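Local coordinates for protein transcription factor tau 138 kDa subunit (Saccharomyces cerevisiae, PDB 5AIM) that belongs to the tauB part of TFIIIC, which binds boxB promoter sites of tRNA genes, this chain being the protein's central extended winged-helix domain, at residues A[12-17]-A[52-57]; A[16-21]-A[37-42]; A[26-31]-A[91-96]. One frame throughout, in Å; residues are numbered along the deposited sequence.

Contact 1 (A[12-17]-A[52-57]); sequences LQRQRA and KTVRGD
Helix 12-17 and helix 52-57 touch where Arg14 meets Asp57 and Thr53; their axes approach to 9.4 Å with the N-to-C directions 76° apart. At this separation Gln15 and Asp57 bring their CA atoms within 5.9 Å, while a long side chain can still lie between the helices. Arg14 does so: CG sits beside its backbone N (chi1 -68°), and a bend at chi3 turns the guanidinium onto helix 52-57. Its edge meets the Asp57 carboxylate nearly coplanar, NE giving OD2 a salt-bridged hydrogen bond of 2.6 Å and NH2 adding a weak bond of 3.1 Å to the same oxygen. The crossing joins the first helix of this extended winged-helix domain to the third, in a protein whose family belongs to the helix-turn-helix clan. Over the centre of one guanidinium face lies Thr53 CG2, 3.2 Å from Arg14 CZ; the methyl covers the flat group while Thr53 OG1 is hydrogen-bonded to Asp50 OD2. Asp57 suits its place because its two oxygens serve separate partners, OD2 holding Arg14 and OD1 taking a hydrogen bond from Ser11 OG. A leucine in place of Arg14 would probably leave the buried Asp57 OD2 without its charged mate and Thr53 CG2 without the flat surface it lies on. Crossing the aspartate at about a right angle, Gln15 lays CG 3.9 Å from Asp57 CB, carbon against carbon.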
ATOM      1  N   LEU A  12       8.029  -7.686   8.282  1.00 18.61           N
ATOM      2  CA  LEU A  12       7.274  -6.860   9.235  1.00 16.15           C
ATOM      3  C   LEU A  12       7.647  -5.372   9.182  1.00 18.70           C
ATOM      4  O   LEU A  12       6.770  -4.491   9.288  1.00 18.03           O
ATOM      5  CB  LEU A  12       7.449  -7.380  10.659  1.00 16.86           C
ATOM      6  CG  LEU A  12       6.893  -8.780  10.906  1.00 17.65           C
ATOM      7  CD1 LEU A  12       7.235  -9.228  12.317  1.00 19.67           C
ATOM      8  CD2 LEU A  12       5.386  -8.833  10.682  1.00 21.54           C
ATOM      9  N   GLN A  13       8.939  -5.085   9.042  1.00 18.72           N
ATOM     10  CA  GLN A  13       9.381  -3.698   8.888  1.00 19.75           C
ATOM     11  C   GLN A  13       8.720  -3.038   7.668  1.00 21.10           C
ATOM     12  O   GLN A  13       8.216  -1.893   7.733  1.00 19.62           O
ATOM     13  CB  GLN A  13      10.908  -3.641   8.771  1.00 21.39           C
ATOM     14  CG  GLN A  13      11.470  -2.223   8.724  1.00 28.86           C
ATOM     15  CD  GLN A  13      12.966  -2.191   8.475  1.00 44.99           C
ATOM     16  OE1 GLN A  13      13.550  -3.166   8.006  1.00 38.56           O
ATOM     17  NE2 GLN A  13      13.592  -1.061   8.785  1.00 52.06           N
ATOM     18  N   ARG A  14       8.718  -3.762   6.551  1.00 18.23           N
ATOM     19  CA  ARG A  14       8.073  -3.238   5.345  1.00 18.46           C
ATOM     20  C   ARG A  14       6.564  -3.025   5.532  1.00 16.92           C
ATOM     21  O   ARG A  14       6.004  -2.013   5.071  1.00 18.98           O
ATOM     22  CB  ARG A  14       8.362  -4.129   4.131  1.00 21.15           C
ATOM     23  CG  ARG A  14       9.820  -4.077   3.699  1.00 23.78           C
ATOM     24  CD  ARG A  14      10.078  -4.850   2.418  1.00 24.28           C
ATOM     25  NE  ARG A  14       9.744  -6.271   2.536  1.00 26.43           N
ATOM     26  CZ  ARG A  14      10.608  -7.252   2.774  1.00 29.29           C
ATOM     27  NH1 ARG A  14      11.904  -7.007   2.951  1.00 30.30           N
ATOM     28  NH2 ARG A  14      10.162  -8.502   2.844  1.00 26.21           N
ATOM     29  N   GLN A  15       5.896  -3.959   6.207  1.00 17.62           N
ATOM     30  CA  GLN A  15       4.487  -3.746   6.550  1.00 16.82           C
ATOM     31  C   GLN A  15       4.254  -2.503   7.433  1.00 18.64           C
ATOM     32  O   GLN A  15       3.311  -1.720   7.200  1.00 19.67           O
ATOM     33  CB  GLN A  15       3.893  -5.010   7.186  1.00 16.76           C
ATOM     34  CG  GLN A  15       3.814  -6.192   6.230  1.00 17.15           C
ATOM     35  CD  GLN A  15       3.175  -7.390   6.865  1.00 17.48           C
ATOM     36  OE1 GLN A  15       2.010  -7.352   7.236  1.00 19.15           O
ATOM     37  NE2 GLN A  15       3.935  -8.473   6.995  1.00 20.00           N
ATOM     38  N   ARG A  16       5.100  -2.303   8.441  1.00 17.37           N
ATOM     39  CA  ARG A  16       4.988  -1.081   9.238  1.00 17.60           C
ATOM     40  C   ARG A  16       5.144   0.164   8.370  1.00 19.31           C
ATOM     41  O   ARG A  16       4.424   1.169   8.567  1.00 20.02           O
ATOM     42  CB  ARG A  16       6.020  -1.056  10.369  1.00 18.69           C
ATOM     43  CG  ARG A  16       5.762  -2.064  11.486  1.00 18.81           C
ATOM     44  CD  ARG A  16       6.585  -1.731  12.734  1.00 23.32           C
ATOM     45  NE  ARG A  16       8.012  -1.566  12.447  1.00 24.16           N
ATOM     46  CZ  ARG A  16       8.901  -2.554  12.371  1.00 25.76           C
ATOM     47  NH1 ARG A  16       8.540  -3.821  12.555  1.00 23.46           N
ATOM     48  NH2 ARG A  16      10.168  -2.268  12.099  1.00 27.45           N
ATOM     49  N   ALA A  17       6.105   0.118   7.445  1.00 17.64           N
ATOM     50  CA  ALA A  17       6.322   1.251   6.533  1.00 17.36           C
ATOM     51  C   ALA A  17       5.095   1.515   5.660  1.00 18.11           C
ATOM     52  O   ALA A  17       4.653   2.661   5.510  1.00 18.77           O
ATOM     53  CB  ALA A  17       7.538   1.011   5.662  1.00 19.72           C
ATOM     54  N   LYS A  52       8.775  -6.043  -6.259  1.00 64.54           N
ATOM     55  CA  LYS A  52       8.186  -7.356  -5.986  1.00 48.16           C
ATOM     56  C   LYS A  52       8.120  -7.585  -4.481  1.00 38.30           C
ATOM     57  O   LYS A  52       7.101  -8.042  -3.932  1.00 35.87           O
ATOM     58  CB  LYS A  52       9.035  -8.461  -6.619  1.00 48.08           C
ATOM     59  CG  LYS A  52       8.566  -8.925  -7.989  1.00 55.03           C
ATOM     60  CD  LYS A  52       9.744  -9.360  -8.844  1.00 72.43           C
ATOM     61  CE  LYS A  52       9.321  -9.789 -10.241  1.00 84.87           C
ATOM     62  NZ  LYS A  52       8.708 -11.144 -10.262  1.00100.05           N
ATOM     63  N   THR A  53       9.223  -7.247  -3.821  1.00 37.98           N
ATOM     64  CA  THR A  53       9.361  -7.458  -2.387  1.00 34.84           C
ATOM     65  C   THR A  53       8.312  -6.658  -1.605  1.00 30.33           C
ATOM     66  O   THR A  53       7.623  -7.209  -0.752  1.00 28.21           O
ATOM     67  CB  THR A  53      10.790  -7.107  -1.911  1.00 36.02           C
ATOM     68  OG1 THR A  53      11.740  -7.942  -2.590  1.00 40.95           O
ATOM     69  CG2 THR A  53      10.934  -7.319  -0.412  1.00 33.22           C
ATOM     70  N   VAL A  54       8.172  -5.369  -1.899  1.00 29.50           N
ATOM     71  CA  VAL A  54       7.168  -4.556  -1.213  1.00 26.18           C
ATOM     72  C   VAL A  54       5.738  -4.989  -1.581  1.00 25.52           C
ATOM     73  O   VAL A  54       4.845  -5.038  -0.718  1.00 23.27           O
ATOM     74  CB  VAL A  54       7.376  -3.056  -1.493  1.00 28.63           C
ATOM     75  CG1 VAL A  54       6.247  -2.216  -0.893  1.00 28.93           C
ATOM     76  CG2 VAL A  54       8.715  -2.610  -0.927  1.00 35.77           C
ATOM     77  N   ARG A  55       5.523  -5.316  -2.853  1.00 28.09           N
ATOM     78  CA  ARG A  55       4.217  -5.793  -3.290  1.00 28.24           C
ATOM     79  C   ARG A  55       3.796  -7.030  -2.493  1.00 27.54           C
ATOM     80  O   ARG A  55       2.637  -7.148  -2.084  1.00 26.21           O
ATOM     81  CB  ARG A  55       4.210  -6.098  -4.793  1.00 32.09           C
ATOM     82  CG  ARG A  55       2.920  -6.760  -5.290  1.00 33.11           C
ATOM     83  CD  ARG A  55       1.672  -5.933  -4.970  1.00 41.29           C
ATOM     84  NE  ARG A  55       0.436  -6.704  -5.116  1.00 54.55           N
ATOM     85  CZ  ARG A  55      -0.390  -6.642  -6.157  1.00 68.85           C
ATOM     86  NH1 ARG A  55      -0.142  -5.837  -7.184  1.00 61.16           N
ATOM     87  NH2 ARG A  55      -1.483  -7.393  -6.169  1.00 64.06           N
ATOM     88  N   GLY A  56       4.733  -7.952  -2.278  1.00 28.99           N
ATOM     89  CA  GLY A  56       4.444  -9.108  -1.436  1.00 28.69           C
ATOM     90  C   GLY A  56       3.835  -8.752  -0.081  1.00 25.29           C
ATOM     91  O   GLY A  56       2.860  -9.377   0.392  1.00 25.40           O
ATOM     92  N   ASP A  57       4.406  -7.736   0.551  1.00 23.38           N
ATOM     93  CA  ASP A  57       3.941  -7.321   1.867  1.00 21.29           C
ATOM     94  C   ASP A  57       2.630  -6.539   1.798  1.00 20.49           C
ATOM     95  O   ASP A  57       1.761  -6.685   2.683  1.00 23.83           O
ATOM     96  CB  ASP A  57       5.044  -6.561   2.592  1.00 22.09           C
ATOM     97  CG  ASP A  57       6.132  -7.496   3.088  1.00 23.70           C
ATOM     98  OD1 ASP A  57       5.775  -8.552   3.659  1.00 24.97           O
ATOM     99  OD2 ASP A  57       7.331  -7.218   2.877  1.00 27.78           O
TER

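Contact 2 (A[16-21]-A[37-42]); sequences RAILKV and ESVSKY
Tyr42 reaches from helix 37-42 to helix 16-21, joining the second helix of the winged-helix fold to the first; the axes come within 9.4 Å at 111° between their N-to-C directions. Its CG lies anti to the backbone N (chi1 171°), which carries the ring across to the other helix. Starting at the root, Tyr42 CB meets Val21 CG2 at 3.6 Å, and CG remains close to the same methyl. Further out, CD2 comes 3.7 Å from Ala17 CB and CE2 stays near this methyl and its CA. On the same side of the ring plane, Lys20 CG comes 3.6 Å from Tyr42 CE1, and CZ and OH lie against the aliphatic root of that lysine. Bends at chi2 and chi3 then lead the Lys20 chain away, so that a long polar residue can give its carbons to the tyrosine while its amine leaves the interface.

Deeper in, branched residues fill the space between the helices without long flexible chains. Val39 CG1 faces Ala17 CB, and its CG2 lies 4.3 Å from both Ile18 CG1 and Val21 CG2. Ile18 also touches Val54, Val58 and Met61 of helix 52-63, which places this apolar cluster within the three-helix core. At the edge of the interface, Val21 CG1 rests 4.0 Å from Ser38 CB, while Ser38 OG turns back to bond to Gln34 O of its own helix.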
ATOM      1  N   ARG A  16       5.100  -2.303   8.441  1.00 17.37           N
ATOM      2  CA  ARG A  16       4.988  -1.081   9.238  1.00 17.60           C
ATOM      3  C   ARG A  16       5.144   0.164   8.370  1.00 19.31           C
ATOM      4  O   ARG A  16       4.424   1.169   8.567  1.00 20.02           O
ATOM      5  CB  ARG A  16       6.020  -1.056  10.369  1.00 18.69           C
ATOM      6  CG  ARG A  16       5.762  -2.064  11.486  1.00 18.81           C
ATOM      7  CD  ARG A  16       6.585  -1.731  12.734  1.00 23.32           C
ATOM      8  NE  ARG A  16       8.012  -1.566  12.447  1.00 24.16           N
ATOM      9  CZ  ARG A  16       8.901  -2.554  12.371  1.00 25.76           C
ATOM     10  NH1 ARG A  16       8.540  -3.821  12.555  1.00 23.46           N
ATOM     11  NH2 ARG A  16      10.168  -2.268  12.099  1.00 27.45           N
ATOM     12  N   ALA A  17       6.105   0.118   7.445  1.00 17.64           N
ATOM     13  CA  ALA A  17       6.322   1.251   6.533  1.00 17.36           C
ATOM     14  C   ALA A  17       5.095   1.515   5.660  1.00 18.11           C
ATOM     15  O   ALA A  17       4.653   2.661   5.510  1.00 18.77           O
ATOM     16  CB  ALA A  17       7.538   1.011   5.662  1.00 19.72           C
ATOM     17  N   ILE A  18       4.556   0.461   5.061  1.00 17.38           N
ATOM     18  CA  ILE A  18       3.354   0.597   4.238  1.00 16.78           C
ATOM     19  C   ILE A  18       2.230   1.237   5.049  1.00 18.15           C
ATOM     20  O   ILE A  18       1.554   2.167   4.584  1.00 18.54           O
ATOM     21  CB  ILE A  18       2.912  -0.779   3.705  1.00 17.05           C
ATOM     22  CG1 ILE A  18       3.920  -1.277   2.671  1.00 17.97           C
ATOM     23  CG2 ILE A  18       1.532  -0.719   3.070  1.00 18.05           C
ATOM     24  CD1 ILE A  18       3.852  -2.774   2.424  1.00 20.21           C
ATOM     25  N   LEU A  19       2.033   0.749   6.266  1.00 18.08           N
ATOM     26  CA  LEU A  19       0.996   1.313   7.124  1.00 15.64           C
ATOM     27  C   LEU A  19       1.213   2.805   7.445  1.00 18.76           C
ATOM     28  O   LEU A  19       0.276   3.632   7.345  1.00 19.80           O
ATOM     29  CB  LEU A  19       0.915   0.498   8.414  1.00 20.75           C
ATOM     30  CG  LEU A  19      -0.296   0.738   9.304  1.00 21.43           C
ATOM     31  CD1 LEU A  19      -1.570   0.320   8.602  1.00 23.85           C
ATOM     32  CD2 LEU A  19      -0.140  -0.038  10.594  1.00 23.51           C
ATOM     33  N   LYS A  20       2.436   3.153   7.847  1.00 17.86           N
ATOM     34  CA  LYS A  20       2.740   4.556   8.164  1.00 19.01           C
ATOM     35  C   LYS A  20       2.567   5.476   6.947  1.00 17.97           C
ATOM     36  O   LYS A  20       2.010   6.584   7.050  1.00 19.09           O
ATOM     37  CB  LYS A  20       4.154   4.695   8.749  1.00 20.83           C
ATOM     38  CG  LYS A  20       4.624   6.131   8.993  1.00 24.48           C
ATOM     39  CD  LYS A  20       3.732   6.897   9.956  1.00 46.03           C
ATOM     40  CE  LYS A  20       4.032   6.544  11.400  1.00 44.78           C
ATOM     41  NZ  LYS A  20       3.041   7.175  12.315  1.00 77.07           N
ATOM     42  N   VAL A  21       3.045   5.015   5.796  1.00 18.01           N
ATOM     43  CA  VAL A  21       2.895   5.785   4.566  1.00 17.41           C
ATOM     44  C   VAL A  21       1.418   5.948   4.222  1.00 17.91           C
ATOM     45  O   VAL A  21       0.982   7.048   3.879  1.00 18.02           O
ATOM     46  CB  VAL A  21       3.675   5.140   3.409  1.00 18.50           C
ATOM     47  CG1 VAL A  21       3.306   5.758   2.077  1.00 20.48           C
ATOM     48  CG2 VAL A  21       5.165   5.269   3.662  1.00 20.34           C
ATOM     49  N   GLU A  37       7.358   4.325  -4.531  0.54 20.36           N
ATOM     50  CA  GLU A  37       8.414   5.308  -4.341  0.54 21.14           C
ATOM     51  C   GLU A  37       8.271   5.961  -2.969  0.54 20.48           C
ATOM     52  O   GLU A  37       9.268   6.169  -2.266  0.54 16.52           O
ATOM     53  CB  GLU A  37       8.379   6.369  -5.445  0.54 20.95           C
ATOM     54  CG  GLU A  37       9.580   7.303  -5.437  0.54 67.57           C
ATOM     55  CD  GLU A  37      10.890   6.575  -5.683  0.54 36.88           C
ATOM     56  OE1 GLU A  37      10.906   5.638  -6.509  0.54 44.22           O
ATOM     57  OE2 GLU A  37      11.901   6.934  -5.043  0.54 37.85           O
ATOM     58  N   SER A  38       7.043   6.301  -2.588  1.00 17.72           N
ATOM     59  CA  SER A  38       6.810   6.835  -1.239  1.00 17.15           C
ATOM     60  C   SER A  38       7.263   5.858  -0.145  1.00 16.90           C
ATOM     61  O   SER A  38       7.928   6.274   0.826  1.00 18.16           O
ATOM     62  CB  SER A  38       5.350   7.217  -1.005  1.00 18.89           C
ATOM     63  OG  SER A  38       4.977   8.341  -1.783  1.00 20.12           O
ATOM     64  N   VAL A  39       6.915   4.580  -0.273  1.00 17.26           N
ATOM     65  CA  VAL A  39       7.388   3.599   0.713  1.00 18.11           C
ATOM     66  C   VAL A  39       8.918   3.538   0.741  1.00 19.14           C
ATOM     67  O   VAL A  39       9.532   3.518   1.820  1.00 19.56           O
ATOM     68  CB  VAL A  39       6.797   2.194   0.474  1.00 18.66           C
ATOM     69  CG1 VAL A  39       7.399   1.168   1.445  1.00 20.13           C
ATOM     70  CG2 VAL A  39       5.288   2.234   0.628  1.00 19.40           C
ATOM     71  N   SER A  40       9.543   3.520  -0.433  1.00 18.59           N
ATOM     72  CA  SER A  40      11.004   3.481  -0.500  0.50 21.62           C
ATOM     73  C   SER A  40      11.623   4.697   0.183  1.00 22.36           C
ATOM     74  O   SER A  40      12.563   4.561   0.980  1.00 24.66           O
ATOM     75  CB  SER A  40      11.478   3.393  -1.952  0.50 24.99           C
ATOM     76  OG  SER A  40      11.168   2.130  -2.509  0.50 33.83           O
ATOM     77  N   LYS A  41      11.108   5.888  -0.106  0.59 21.81           N
ATOM     78  CA  LYS A  41      11.643   7.104   0.500  0.59 21.60           C
ATOM     79  C   LYS A  41      11.427   7.135   2.011  0.59 18.76           C
ATOM     80  O   LYS A  41      12.316   7.549   2.755  0.59 25.63           O
ATOM     81  CB  LYS A  41      11.042   8.347  -0.162  0.59 21.59           C
ATOM     82  CG  LYS A  41      11.604   8.620  -1.551  0.59 23.24           C
ATOM     83  CD  LYS A  41      10.606   9.366  -2.403  0.59 45.52           C
ATOM     84  CE  LYS A  41      11.215   9.879  -3.698  0.59 54.99           C
ATOM     85  NZ  LYS A  41      10.267  10.768  -4.429  0.59 34.90           N
ATOM     86  N   TYR A  42      10.263   6.690   2.472  1.00 20.29           N
ATOM     87  CA  TYR A  42      10.024   6.589   3.914  1.00 20.48           C
ATOM     88  C   TYR A  42      11.076   5.707   4.614  1.00 20.55           C
ATOM     89  O   TYR A  42      11.562   6.042   5.698  1.00 24.21           O
ATOM     90  CB  TYR A  42       8.618   6.051   4.205  1.00 20.16           C
ATOM     91  CG  TYR A  42       8.441   5.749   5.670  1.00 20.39           C
ATOM     92  CD1 TYR A  42       8.130   6.750   6.577  1.00 23.64           C
ATOM     93  CD2 TYR A  42       8.628   4.466   6.153  1.00 21.31           C
ATOM     94  CE1 TYR A  42       8.002   6.475   7.931  1.00 25.57           C
ATOM     95  CE2 TYR A  42       8.498   4.178   7.492  1.00 22.57           C
ATOM     96  CZ  TYR A  42       8.185   5.181   8.380  1.00 25.76           C
ATOM     97  OH  TYR A  42       8.055   4.887   9.717  1.00 32.91           O
TER

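Contact 3 (A[26-31]-A[91-96]); sequences GGVAYL and QRYILK
Strand 28-30 runs beside helix 91-96 with 8.8 Å between the axes and 37° between their N-to-C directions, and Val28 and Tyr93 bring their CA atoms to 7.0 Å. Tyr93 supplies the main link. With CG anti to its backbone N (chi1 179°), it lays its ring along the strand and takes a nearly straight hydrogen bond from Tyr30 N to its OH, 3.0 Å long. A strand N-H is thus satisfied by a side chain, a task suited to tyrosine because its hydroxyl stands at the end of a rigid ring.

Nearer the helix, Val28 CG1 packs 3.7 Å from Tyr93 CD2, and Val28 O lies over one face of the ring, offset toward its rim. The two tyrosine rings meet obliquely, their planes 57° apart, with Tyr93 CE2 over one face of Tyr30 at 3.5 Å from Tyr30 CD2. Beyond that approach, Tyr30 OH lies 3.9 Å from Ile94 CG1. A water near the plane of the Tyr30 ring hydrogen-bonds to Tyr30 OH and donates to Ile94 O at 2.8 Å, bridging the strand residue to the helix backbone. Val28, Tyr30 and Ile94 all touch Ile79 of the neighbouring strand 78-81, consistent with their buried positions.

Before the strand, Gly26 ends helix 5-24 in a Schellman motif with positive phi. Strand 28-30 is an outer strand of the small antiparallel sheet of the winged-helix fold, paired with 78-81 of the wing hairpin 68-71/78-81; here it packs against helix 87-96, which is probably part of what makes this winged helix an extended one.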
ATOM      1  N   GLY A  26      -3.014   9.981   3.429  1.00 19.34           N
ATOM      2  CA  GLY A  26      -4.443  10.259   3.503  1.00 21.18           C
ATOM      3  C   GLY A  26      -5.335   9.032   3.488  1.00 21.31           C
ATOM      4  O   GLY A  26      -6.565   9.160   3.464  1.00 23.28           O
ATOM      5  N   GLY A  27      -4.728   7.850   3.476  1.00 19.22           N
ATOM      6  CA  GLY A  27      -5.456   6.616   3.695  1.00 19.69           C
ATOM      7  C   GLY A  27      -5.977   5.910   2.453  1.00 17.55           C
ATOM      8  O   GLY A  27      -6.623   4.872   2.576  1.00 19.40           O
ATOM      9  N   VAL A  28      -5.686   6.458   1.275  1.00 18.37           N
ATOM     10  CA  VAL A  28      -6.127   5.884   0.003  1.00 17.94           C
ATOM     11  C   VAL A  28      -5.005   6.061  -1.002  1.00 18.92           C
ATOM     12  O   VAL A  28      -4.405   7.141  -1.085  1.00 19.90           O
ATOM     13  CB  VAL A  28      -7.384   6.585  -0.547  1.00 20.08           C
ATOM     14  CG1 VAL A  28      -7.937   5.801  -1.726  1.00 23.39           C
ATOM     15  CG2 VAL A  28      -8.441   6.733   0.528  1.00 23.04           C
ATOM     16  N   ALA A  29      -4.706   5.010  -1.760  1.00 18.94           N
ATOM     17  CA  ALA A  29      -3.684   5.120  -2.796  1.00 22.78           C
ATOM     18  C   ALA A  29      -3.891   4.110  -3.903  1.00 19.81           C
ATOM     19  O   ALA A  29      -4.298   2.979  -3.652  1.00 21.75           O
ATOM     20  CB  ALA A  29      -2.301   4.938  -2.198  1.00 22.89           C
ATOM     21  N   TYR A  30      -3.628   4.529  -5.137  1.00 20.58           N
ATOM     22  CA  TYR A  30      -3.476   3.585  -6.225  1.00 19.54           C
ATOM     23  C   TYR A  30      -2.154   2.843  -6.066  1.00 19.60           C
ATOM     24  O   TYR A  30      -1.130   3.435  -5.706  1.00 20.19           O
ATOM     25  CB  TYR A  30      -3.518   4.308  -7.575  1.00 21.58           C
ATOM     26  CG  TYR A  30      -4.900   4.693  -8.053  1.00 23.93           C
ATOM     27  CD1 TYR A  30      -5.944   3.774  -8.054  1.00 25.09           C
ATOM     28  CD2 TYR A  30      -5.158   5.970  -8.530  1.00 25.89           C
ATOM     29  CE1 TYR A  30      -7.201   4.122  -8.502  1.00 29.42           C
ATOM     30  CE2 TYR A  30      -6.419   6.327  -8.991  1.00 27.53           C
ATOM     31  CZ  TYR A  30      -7.437   5.397  -8.972  1.00 29.42           C
ATOM     32  OH  TYR A  30      -8.697   5.732  -9.418  1.00 32.46           O
ATOM     33  N   LEU A  31      -2.191   1.541  -6.325  1.00 22.03           N
ATOM     34  CA  LEU A  31      -0.995   0.722  -6.289  1.00 22.43           C
ATOM     35  C   LEU A  31      -0.261   0.894  -7.611  1.00 21.87           C
ATOM     36  O   LEU A  31      -0.620   0.303  -8.628  1.00 26.86           O
ATOM     37  CB  LEU A  31      -1.373  -0.736  -6.035  1.00 25.24           C
ATOM     38  CG  LEU A  31      -0.399  -1.622  -5.267  1.00 40.17           C
ATOM     39  CD1 LEU A  31      -0.117  -1.038  -3.887  1.00 28.28           C
ATOM     40  CD2 LEU A  31      -0.984  -3.029  -5.161  1.00 28.84           C
ATOM     41  N   GLN A  91     -13.816   7.838  -2.830  1.00 25.46           N
ATOM     42  CA  GLN A  91     -14.389   8.420  -4.039  1.00 27.24           C
ATOM     43  C   GLN A  91     -13.763   9.772  -4.367  1.00 27.75           C
ATOM     44  O   GLN A  91     -13.533  10.079  -5.541  1.00 29.87           O
ATOM     45  CB  GLN A  91     -15.910   8.530  -3.926  1.00 29.81           C
ATOM     46  CG  GLN A  91     -16.614   7.181  -3.901  1.00 39.72           C
ATOM     47  CD  GLN A  91     -16.306   6.326  -5.119  1.00 72.00           C
ATOM     48  OE1 GLN A  91     -16.016   6.842  -6.199  1.00 42.11           O
ATOM     49  NE2 GLN A  91     -16.365   5.011  -4.949  1.00 53.54           N
ATOM     50  N   ARG A  92     -13.467  10.571  -3.340  1.00 27.61           N
ATOM     51  CA  ARG A  92     -12.785  11.846  -3.563  1.00 29.40           C
ATOM     52  C   ARG A  92     -11.425  11.612  -4.217  1.00 26.88           C
ATOM     53  O   ARG A  92     -11.049  12.303  -5.171  1.00 29.04           O
ATOM     54  CB  ARG A  92     -12.627  12.632  -2.257  1.00 33.65           C
ATOM     55  CG  ARG A  92     -13.770  13.600  -1.983  1.00 43.76           C
ATOM     56  CD  ARG A  92     -13.475  14.533  -0.810  1.00 44.96           C
ATOM     57  NE  ARG A  92     -13.705  13.895   0.486  1.00 81.28           N
ATOM     58  CZ  ARG A  92     -12.756  13.387   1.270  1.00101.84           C
ATOM     59  NH1 ARG A  92     -11.476  13.427   0.916  1.00 74.55           N
ATOM     60  NH2 ARG A  92     -13.094  12.834   2.428  1.00 70.44           N
ATOM     61  N   TYR A  93     -10.697  10.621  -3.713  1.00 24.82           N
ATOM     62  CA  TYR A  93      -9.413  10.267  -4.308  1.00 26.25           C
ATOM     63  C   TYR A  93      -9.579   9.791  -5.760  1.00 25.91           C
ATOM     64  O   TYR A  93      -8.848  10.231  -6.647  1.00 26.42           O
ATOM     65  CB  TYR A  93      -8.708   9.200  -3.466  1.00 21.96           C
ATOM     66  CG  TYR A  93      -7.369   8.753  -4.017  1.00 20.77           C
ATOM     67  CD1 TYR A  93      -6.200   9.437  -3.706  1.00 21.83           C
ATOM     68  CD2 TYR A  93      -7.275   7.636  -4.834  1.00 22.05           C
ATOM     69  CE1 TYR A  93      -4.976   9.020  -4.206  1.00 24.55           C
ATOM     70  CE2 TYR A  93      -6.055   7.213  -5.336  1.00 23.16           C
ATOM     71  CZ  TYR A  93      -4.913   7.906  -5.021  1.00 23.70           C
ATOM     72  OH  TYR A  93      -3.705   7.481  -5.527  1.00 24.78           O
ATOM     73  N   ILE A  94     -10.536   8.899  -6.010  1.00 24.76           N
ATOM     74  CA  ILE A  94     -10.778   8.429  -7.380  1.00 26.59           C
ATOM     75  C   ILE A  94     -11.087   9.603  -8.304  1.00 30.47           C
ATOM     76  O   ILE A  94     -10.563   9.683  -9.418  1.00 31.05           O
ATOM     77  CB  ILE A  94     -11.930   7.401  -7.436  1.00 26.79           C
ATOM     78  CG1 ILE A  94     -11.499   6.107  -6.745  1.00 25.28           C
ATOM     79  CG2 ILE A  94     -12.364   7.118  -8.895  1.00 30.23           C
ATOM     80  CD1 ILE A  94     -12.644   5.158  -6.465  1.00 28.34           C
ATOM     81  N   LEU A  95     -11.933  10.514  -7.837  1.00 29.11           N
ATOM     82  CA  LEU A  95     -12.294  11.688  -8.628  1.00 36.64           C
ATOM     83  C   LEU A  95     -11.081  12.579  -8.895  1.00 35.19           C
ATOM     84  O   LEU A  95     -10.875  13.037 -10.017  1.00 38.91           O
ATOM     85  CB  LEU A  95     -13.382  12.498  -7.923  1.00 36.79           C
ATOM     86  CG  LEU A  95     -13.880  13.724  -8.689  1.00 45.29           C
ATOM     87  CD1 LEU A  95     -14.674  13.294  -9.913  1.00 44.26           C
ATOM     88  CD2 LEU A  95     -14.710  14.619  -7.785  1.00 70.99           C
ATOM     89  N   LYS A  96     -10.288  12.834  -7.858  1.00 33.52           N
ATOM     90  CA  LYS A  96      -9.107  13.690  -7.992  1.00 36.24           C
ATOM     91  C   LYS A  96      -8.074  13.135  -8.980  1.00 39.59           C
ATOM     92  O   LYS A  96      -7.463  13.888  -9.740  1.00 42.78           O
ATOM     93  CB  LYS A  96      -8.454  13.907  -6.625  1.00 38.16           C
ATOM     94  CG  LYS A  96      -7.173  14.727  -6.668  1.00 61.92           C
ATOM     95  CD  LYS A  96      -6.703  15.105  -5.271  1.00 61.45           C
ATOM     96  NZ  LYS A  96      -4.959  16.353  -3.974  1.00 53.62           N
TER
HETATM   97  O   HOH W   1      -9.239   7.728 -10.846  1.00 30.98           O

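How the contacts relate
From the N terminus, helix 5-24 supplies the first segments of contacts 1 and 2, which overlap at Arg16 and Ala17. Contact 2 closes the shorter loop, through strand 28-30 to helix 33-43; contact 1 closes a longer one, to helix 52-63, and the two together bind the three helices into one bundle. They touch where Ile18 CD1 reaches Asp57 CB. Contact 3 begins between the ends of both loops and closes far beyond them at helix 87-96, and therefore crosses both. It lies across the chain's centre from contact 1, about 20 Å between centres, tying the sheet to the C-terminal helix; Leu31 against Arg55 joins the two regions.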